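Local structure of cytochrome P450 reductase (Amycolatopsis methanolica 239, 5OGX) at residues P285-R297 and A312-P324. The protein transfers electrons from NADH through FAD and a [2Fe-2S] cluster to the cytochrome P450 GcoA, which O-demethylates lignin-derived aromatics such as guaiacol. Numbering follows the deposited sequence. Where two conformers were deposited one is given.
Sequences PTDAFVEDVPSGR and AGVKAFKRRRMSP
Phe289 and Phe317 meet on the buried side of two nearly parallel helices, whose segment axes diverge by 13° and approach to 10.1 Å. Phe289 CD2 lies 3.6 Å from Phe317 CE1, the ring planes 73° apart. With CG anti to the backbone N (chi1 166°), Phe289 also reaches the Met322 methyl, Phe289 CE2 lying 3.8 Å from Met322 CE; that methyl in turn sits over a face of Phe317. Buried Gly296, pressed against Met322, gives its N-H to Arg320 O in a hydrogen bond (N to O 2.8 Å). Nearer the helix starts, Thr286 CG2 packs 3.6 Å from Ala316 CB, while its OG1 lies beside Gly313, where the lack of a side chain leaves room for the hydroxyl. Toward solvent the contact becomes looser and more polar. Arg320, bent at its second torsion, lays one guanidinium face over Val290 CG1, and its NH1 donates a hydrogen bond to a lone pair of Pro294 O (2.7 Å), which lies in the guanidinium plane. Shortened to an alanine here, the residue would be likely to leave Pro294 O without this donor and the Val290 methyl without its flat cover. Farther out, Arg297 and Arg321 bring like charges together, Arg297 NH1 to Arg321 NH2 3.4 Å, unbonded. Arg321, at positive phi, is the C' residue of the Schellman motif ending helix 307-319. On the sheet side, Ile213 and Leu303 receive Thr286 and Phe317, placing neighbouring helices on one face as in the Rossmann-like NAD-binding domain of ferredoxin reductase-type flavoproteins.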
# COMPACT_ATOMS: atom_id res chain seq x y z
N PRO A 285 -13.90 3.55 -12.62
CA PRO A 285 -12.65 3.30 -13.37
C PRO A 285 -12.47 1.87 -13.83
O PRO A 285 -11.97 1.64 -14.94
CB PRO A 285 -11.56 3.71 -12.37
CG PRO A 285 -12.21 3.61 -11.02
CD PRO A 285 -13.66 3.90 -11.21
N THR A 286 -12.83 0.89 -13.01
CA THR A 286 -12.77 -0.48 -13.50
C THR A 286 -13.64 -0.66 -14.74
O THR A 286 -13.25 -1.38 -15.67
CB THR A 286 -13.17 -1.43 -12.37
OG1 THR A 286 -12.21 -1.25 -11.32
CG2 THR A 286 -13.13 -2.86 -12.85
N ASP A 287 -14.79 0.01 -14.79
CA ASP A 287 -15.64 -0.06 -15.98
C ASP A 287 -14.92 0.44 -17.23
O ASP A 287 -15.11 -0.11 -18.32
CB ASP A 287 -16.92 0.75 -15.76
CG ASP A 287 -17.74 0.26 -14.58
OD1 ASP A 287 -17.47 -0.85 -14.08
OD2 ASP A 287 -18.67 0.99 -14.17
N ALA A 288 -14.12 1.49 -17.10
CA ALA A 288 -13.44 2.04 -18.27
C ALA A 288 -12.39 1.09 -18.81
O ALA A 288 -12.21 0.97 -20.03
CB ALA A 288 -12.81 3.39 -17.93
N PHE A 289 -11.66 0.39 -17.92
CA PHE A 289 -10.69 -0.58 -18.41
C PHE A 289 -11.39 -1.71 -19.15
O PHE A 289 -10.96 -2.11 -20.24
CB PHE A 289 -9.87 -1.15 -17.25
CG PHE A 289 -9.10 -2.40 -17.62
CD1 PHE A 289 -7.99 -2.32 -18.44
CD2 PHE A 289 -9.47 -3.64 -17.09
CE1 PHE A 289 -7.27 -3.44 -18.76
CE2 PHE A 289 -8.75 -4.78 -17.42
CZ PHE A 289 -7.65 -4.68 -18.25
N VAL A 290 -12.46 -2.25 -18.56
CA VAL A 290 -13.22 -3.33 -19.20
C VAL A 290 -13.69 -2.90 -20.58
O VAL A 290 -13.68 -3.69 -21.53
CB VAL A 290 -14.39 -3.75 -18.29
CG1 VAL A 290 -15.28 -4.74 -19.02
CG2 VAL A 290 -13.86 -4.35 -16.99
N GLU A 291 -14.09 -1.63 -20.72
CA GLU A 291 -14.50 -1.11 -22.03
C GLU A 291 -13.33 -1.10 -23.01
O GLU A 291 -13.49 -1.42 -24.19
CB GLU A 291 -15.07 0.30 -21.89
CG GLU A 291 -16.45 0.39 -21.29
CD GLU A 291 -16.80 1.79 -20.81
OE1 GLU A 291 -16.11 2.76 -21.20
OE2 GLU A 291 -17.77 1.93 -20.02
N ASP A 292 -12.14 -0.70 -22.55
CA ASP A 292 -10.97 -0.57 -23.41
C ASP A 292 -10.35 -1.91 -23.77
O ASP A 292 -9.80 -2.06 -24.87
CB ASP A 292 -9.91 0.29 -22.72
CG ASP A 292 -10.32 1.74 -22.58
OD1 ASP A 292 -11.26 2.17 -23.27
OD2 ASP A 292 -9.69 2.46 -21.78
N VAL A 293 -10.40 -2.87 -22.85
CA VAL A 293 -9.69 -4.14 -22.93
C VAL A 293 -10.69 -5.24 -22.57
O VAL A 293 -10.76 -5.66 -21.40
CB VAL A 293 -8.48 -4.14 -21.99
CG1 VAL A 293 -7.70 -5.47 -22.07
CG2 VAL A 293 -7.56 -2.94 -22.32
N PRO A 294 -11.50 -5.71 -23.52
CA PRO A 294 -12.63 -6.58 -23.15
C PRO A 294 -12.21 -7.90 -22.55
O PRO A 294 -12.96 -8.46 -21.74
CB PRO A 294 -13.36 -6.78 -24.48
CG PRO A 294 -12.98 -5.61 -25.30
CD PRO A 294 -11.56 -5.31 -24.93
N SER A 295 -11.02 -8.41 -22.89
CA SER A 295 -10.52 -9.64 -22.28
C SER A 295 -9.24 -9.33 -21.53
O SER A 295 -8.26 -8.87 -22.12
CB SER A 295 -10.29 -10.72 -23.35
OG SER A 295 -9.51 -11.78 -22.81
N GLY A 296 -9.25 -9.59 -20.22
CA GLY A 296 -8.08 -9.44 -19.37
C GLY A 296 -7.13 -10.61 -19.33
O GLY A 296 -6.17 -10.60 -18.56
N ARG A 297 -7.34 -11.63 -20.15
CA ARG A 297 -6.47 -12.80 -20.06
C ARG A 297 -5.06 -12.42 -20.49
O ARG A 297 -4.85 -11.83 -21.57
CB ARG A 297 -7.01 -13.94 -20.91
CG ARG A 297 -6.30 -15.24 -20.58
CD ARG A 297 -7.05 -16.46 -21.07
NE ARG A 297 -6.37 -17.67 -20.61
CZ ARG A 297 -6.40 -18.83 -21.25
NH1 ARG A 297 -7.08 -18.93 -22.38
NH2 ARG A 297 -5.76 -19.88 -20.77
N ALA A 312 -14.56 -4.93 -5.50
CA ALA A 312 -15.39 -4.98 -6.70
C ALA A 312 -14.53 -5.05 -7.95
O ALA A 312 -14.84 -5.79 -8.90
CB ALA A 312 -16.33 -3.77 -6.75
N GLY A 313 -13.42 -4.30 -7.96
CA GLY A 313 -12.52 -4.32 -9.10
C GLY A 313 -11.88 -5.67 -9.33
O GLY A 313 -11.77 -6.12 -10.47
N VAL A 314 -11.45 -6.34 -8.25
CA VAL A 314 -10.87 -7.67 -8.39
C VAL A 314 -11.87 -8.61 -9.06
O VAL A 314 -11.53 -9.38 -9.97
CB VAL A 314 -10.44 -8.22 -7.01
CG1 VAL A 314 -10.20 -9.72 -7.10
CG2 VAL A 314 -9.19 -7.51 -6.53
N LYS A 315 -13.12 -8.58 -8.61
CA LYS A 315 -14.10 -9.50 -9.18
C LYS A 315 -14.36 -9.18 -10.65
O LYS A 315 -14.53 -10.09 -11.46
CB LYS A 315 -15.39 -9.47 -8.36
CG LYS A 315 -15.20 -10.18 -7.03
CD LYS A 315 -16.33 -9.93 -6.05
CE LYS A 315 -15.88 -10.29 -4.64
NZ LYS A 315 -16.98 -10.23 -3.63
N ALA A 316 -14.38 -7.89 -11.00
CA ALA A 316 -14.59 -7.52 -12.40
C ALA A 316 -13.43 -7.99 -13.27
O ALA A 316 -13.65 -8.51 -14.37
CB ALA A 316 -14.77 -6.01 -12.53
N PHE A 317 -12.19 -7.79 -12.81
CA PHE A 317 -11.03 -8.33 -13.52
C PHE A 317 -11.20 -9.83 -13.76
O PHE A 317 -10.96 -10.34 -14.86
CB PHE A 317 -9.75 -8.08 -12.72
CG PHE A 317 -9.23 -6.67 -12.76
CD1 PHE A 317 -9.80 -5.69 -13.55
CD2 PHE A 317 -8.12 -6.34 -11.99
CE1 PHE A 317 -9.28 -4.40 -13.58
CE2 PHE A 317 -7.59 -5.06 -12.02
CZ PHE A 317 -8.18 -4.10 -12.80
N LYS A 318 -11.60 -10.57 -12.72
CA LYS A 318 -11.66 -12.02 -12.85
C LYS A 318 -12.75 -12.45 -13.82
O LYS A 318 -12.59 -13.42 -14.56
CB LYS A 318 -11.87 -12.67 -11.48
CG LYS A 318 -10.64 -12.69 -10.61
CD LYS A 318 -10.98 -13.20 -9.20
CE LYS A 318 -9.75 -13.20 -8.30
NZ LYS A 318 -9.99 -13.97 -7.03
N ARG A 319 -13.87 -11.72 -13.84
CA ARG A 319 -14.96 -12.07 -14.75
C ARG A 319 -14.54 -11.89 -16.21
O ARG A 319 -15.10 -12.56 -17.10
CB ARG A 319 -16.19 -11.23 -14.45
CG ARG A 319 -16.81 -11.54 -13.09
CD ARG A 319 -18.14 -10.84 -12.91
NE ARG A 319 -18.22 -9.59 -13.66
CZ ARG A 319 -18.12 -8.38 -13.12
NH1 ARG A 319 -18.20 -7.31 -13.89
NH2 ARG A 319 -17.93 -8.25 -11.81
N ARG A 320 -13.58 -11.01 -16.47
CA ARG A 320 -13.03 -10.83 -17.81
C ARG A 320 -11.77 -11.68 -18.01
O ARG A 320 -10.99 -11.40 -18.93
CB ARG A 320 -12.75 -9.35 -18.07
CG ARG A 320 -14.02 -8.49 -18.15
CD ARG A 320 -15.13 -9.25 -18.87
NE ARG A 320 -16.29 -8.42 -19.18
CZ ARG A 320 -16.45 -7.75 -20.32
NH1 ARG A 320 -15.52 -7.80 -21.26
NH2 ARG A 320 -17.55 -7.03 -20.52
N ARG A 321 -11.57 -12.68 -17.15
CA ARG A 321 -10.63 -13.77 -17.32
C ARG A 321 -9.19 -13.36 -17.07
O ARG A 321 -8.26 -14.05 -17.51
CB ARG A 321 -10.80 -14.44 -18.69
CG ARG A 321 -12.16 -15.16 -18.79
CD ARG A 321 -12.54 -15.54 -20.21
NE ARG A 321 -11.79 -16.71 -20.66
CZ ARG A 321 -10.88 -16.67 -21.63
NH1 ARG A 321 -10.62 -15.52 -22.23
NH2 ARG A 321 -10.24 -17.78 -21.99
N MET A 322 -8.98 -12.28 -16.32
CA MET A 322 -7.64 -11.99 -15.82
C MET A 322 -7.29 -13.02 -14.74
O MET A 322 -8.15 -13.40 -13.93
CB MET A 322 -7.58 -10.56 -15.27
CG MET A 322 -6.19 -10.08 -14.94
SD MET A 322 -6.09 -8.47 -14.17
CE MET A 322 -6.85 -7.45 -15.46
N SER A 323 -6.05 -13.48 -14.74
CA SER A 323 -5.65 -14.60 -13.87
C SER A 323 -5.55 -14.15 -12.41
O SER A 323 -4.86 -13.16 -12.12
CB SER A 323 -4.32 -15.17 -14.33
OG SER A 323 -4.45 -15.76 -15.61
N PRO A 324 -6.19 -14.85 -11.47
CA PRO A 324 -6.01 -14.53 -10.04
C PRO A 324 -4.56 -14.33 -9.63
O PRO A 324 -4.26 -13.50 -8.76
CB PRO A 324 -6.61 -15.76 -9.33
CG PRO A 324 -7.61 -16.28 -10.25
CD PRO A 324 -7.11 -15.97 -11.67